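Long-range contact in cell division control protein 53 (Saccharomyces cerevisiae, PDB 3O2P), which forms the scaffold of SCF ubiquitin ligases that mark proteins for proteasomal degradation, here represented by its C-terminal winged-helix neddylation domain: residues Glu19-Leu24 and Val62-Asp67. Residues are numbered along the deposited sequence; the frame is centred on the assembly and turned at random.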
loop_
_atom_site.group_PDB
_atom_site.type_symbol
_atom_site.label_atom_id
_atom_site.label_comp_id
_atom_site.label_asym_id
_atom_site.label_seq_id
_atom_site.Cartn_x
_atom_site.Cartn_y
_atom_site.Cartn_z
ATOM N N GLU B 19 14.697 24.421 2.092
ATOM C CA GLU B 19 15.272 25.097 0.934
ATOM C C GLU B 19 16.027 24.138 0.023
ATOM O O GLU B 19 15.998 24.288 -1.198
ATOM C CB GLU B 19 16.188 26.233 1.369
ATOM C CG GLU B 19 15.446 27.409 1.973
ATOM C CD GLU B 19 16.386 28.443 2.586
ATOM O OE1 GLU B 19 17.628 28.288 2.453
ATOM O OE2 GLU B 19 15.873 29.407 3.204
ATOM N N ARG B 20 16.719 23.166 0.612
ATOM C CA ARG B 20 17.330 22.111 -0.186
ATOM C C ARG B 20 16.252 21.322 -0.932
ATOM O O ARG B 20 16.336 21.137 -2.149
ATOM C CB ARG B 20 18.178 21.175 0.688
ATOM C CG ARG B 20 19.455 21.835 1.227
ATOM C CD ARG B 20 20.437 20.829 1.826
ATOM N NE ARG B 20 20.018 20.347 3.138
ATOM C CZ ARG B 20 20.589 20.701 4.288
ATOM N NH1 ARG B 20 21.626 21.533 4.295
ATOM N NH2 ARG B 20 20.131 20.211 5.433
ATOM N N GLN B 21 15.237 20.872 -0.196
ATOM C CA GLN B 21 14.190 20.024 -0.760
ATOM C C GLN B 21 13.418 20.720 -1.867
ATOM O O GLN B 21 13.178 20.136 -2.923
ATOM C CB GLN B 21 13.248 19.542 0.342
ATOM C CG GLN B 21 13.963 18.611 1.331
ATOM C CD GLN B 21 14.707 17.503 0.613
ATOM O OE1 GLN B 21 15.938 17.391 0.692
ATOM N NE2 GLN B 21 13.964 16.694 -0.120
ATOM N N ILE B 22 13.047 21.974 -1.636
ATOM C CA ILE B 22 12.366 22.750 -2.655
ATOM C C ILE B 22 13.228 22.866 -3.913
ATOM O O ILE B 22 12.717 22.812 -5.029
ATOM C CB ILE B 22 11.990 24.148 -2.144
ATOM C CG1 ILE B 22 10.712 24.064 -1.301
ATOM C CG2 ILE B 22 11.803 25.111 -3.317
ATOM C CD1 ILE B 22 10.431 25.326 -0.491
ATOM N N PHE B 23 14.536 23.022 -3.739
ATOM C CA PHE B 23 15.404 23.104 -4.906
ATOM C C PHE B 23 15.460 21.767 -5.645
ATOM O O PHE B 23 15.348 21.729 -6.872
ATOM C CB PHE B 23 16.814 23.577 -4.534
ATOM C CG PHE B 23 17.789 23.481 -5.668
ATOM C CD1 PHE B 23 17.905 24.503 -6.594
ATOM C CD2 PHE B 23 18.566 22.347 -5.823
ATOM C CE1 PHE B 23 18.801 24.400 -7.655
ATOM C CE2 PHE B 23 19.457 22.232 -6.878
ATOM C CZ PHE B 23 19.576 23.257 -7.799
ATOM N N LEU B 24 15.620 20.672 -4.902
ATOM C CA LEU B 24 15.769 19.361 -5.519
ATOM C C LEU B 24 14.479 18.895 -6.178
ATOM O O LEU B 24 14.513 18.189 -7.182
ATOM C CB LEU B 24 16.228 18.314 -4.503
ATOM C CG LEU B 24 17.632 18.466 -3.938
ATOM C CD1 LEU B 24 17.842 17.535 -2.743
ATOM C CD2 LEU B 24 18.661 18.219 -5.031
ATOM N N VAL B 62 17.808 13.548 -2.142
ATOM C CA VAL B 62 17.162 13.374 -3.438
ATOM C C VAL B 62 15.964 12.424 -3.338
ATOM O O VAL B 62 14.903 12.685 -3.904
ATOM C CB VAL B 62 18.140 12.882 -4.512
ATOM C CG1 VAL B 62 17.401 12.677 -5.850
ATOM C CG2 VAL B 62 19.257 13.891 -4.695
ATOM N N LYS B 63 16.139 11.341 -2.591
ATOM C CA LYS B 63 15.076 10.374 -2.378
ATOM C C LYS B 63 13.876 10.973 -1.646
ATOM O O LYS B 63 12.741 10.661 -1.995
ATOM C CB LYS B 63 15.615 9.154 -1.645
ATOM C CG LYS B 63 16.698 8.452 -2.437
ATOM C CD LYS B 63 17.037 7.106 -1.842
ATOM C CE LYS B 63 15.851 6.184 -1.889
ATOM N NZ LYS B 63 16.097 4.948 -1.115
ATOM N N ARG B 64 14.117 11.815 -0.641
ATOM C CA ARG B 64 13.020 12.546 0.005
ATOM C C ARG B 64 12.258 13.397 -1.018
ATOM O O ARG B 64 11.025 13.385 -1.057
ATOM C CB ARG B 64 13.510 13.422 1.171
ATOM C CG ARG B 64 14.027 12.613 2.365
ATOM C CD ARG B 64 14.027 13.408 3.681
ATOM N NE ARG B 64 14.782 14.657 3.604
ATOM C CZ ARG B 64 16.108 14.740 3.643
ATOM N NH1 ARG B 64 16.848 13.643 3.750
ATOM N NH2 ARG B 64 16.695 15.923 3.571
ATOM N N ALA B 65 12.996 14.125 -1.849
ATOM C CA ALA B 65 12.393 14.923 -2.913
ATOM C C ALA B 65 11.544 14.032 -3.838
ATOM O O ALA B 65 10.409 14.378 -4.200
ATOM C CB ALA B 65 13.486 15.662 -3.706
ATOM N N ILE B 66 12.093 12.876 -4.208
ATOM C CA ILE B 66 11.369 11.938 -5.059
ATOM C C ILE B 66 10.070 11.484 -4.397
ATOM O O ILE B 66 9.018 11.407 -5.042
ATOM C CB ILE B 66 12.233 10.712 -5.441
ATOM C CG1 ILE B 66 13.359 11.136 -6.391
ATOM C CG2 ILE B 66 11.392 9.646 -6.125
ATOM C CD1 ILE B 66 14.296 10.019 -6.747
ATOM N N ASP B 67 10.140 11.181 -3.108
ATOM C CA ASP B 67 8.966 10.727 -2.389
ATOM C C ASP B 67 7.876 11.799 -2.380
ATOM O O ASP B 67 6.716 11.488 -2.588
ATOM C CB ASP B 67 9.333 10.338 -0.964
ATOM C CG ASP B 67 8.184 9.674 -0.242
ATOM O OD1 ASP B 67 7.344 10.392 0.333
ATOM O OD2 ASP B 67 8.105 8.431 -0.271
HETATM O O HOH W 1 17.025 18.307 2.735
#
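L24 and A65 meet where two helices of the winged-helix neddylation domain cross, the long helix 8-35 and helix 59-71, and they exemplify how a residue with a methyl alone lets larger neighbours rest directly against it. The short segments approach to 9.0 Å between axes at -65°, with Q21 and A65 nearest in the backbone.

The apolar part is compact. CB of L24 lies 3.9 Å from CB of A65, while the CD1 branch of L24 reaches past it to the backbone N of V62 and, more loosely, to that residue's CG2 at 4.4 Å. C47 and S51 of helix 40-51 also touch L24, and I28 packs against both V62 and A65, so the crossing is built into the three-helix core.

The polar part belongs to Q21. Its chain bends at chi2 (-51°), which brings NE2 to the backbone of helix 59-71 at A65, 3.8 Å from CB of that residue. NE2 donates to the carbonyl of M61, one turn earlier on helix 59-71; its 3.2 Å approach to N of A65 joins two donors and is no bond. Shortened to an alanine, Q21 is likely to leave the M61 carbonyl without this side-chain donor and a gap beside A65. R64 crosses Q21 at about a right angle, its guanidinium plane turned 42° from the amide. A water lies between them, in the guanidinium plane at its edge, donating to OE1 of Q21 and accepting a weak bond from NH2 of R64, but both distances are short at 2.5 Å and the details of this bridge are uncertain.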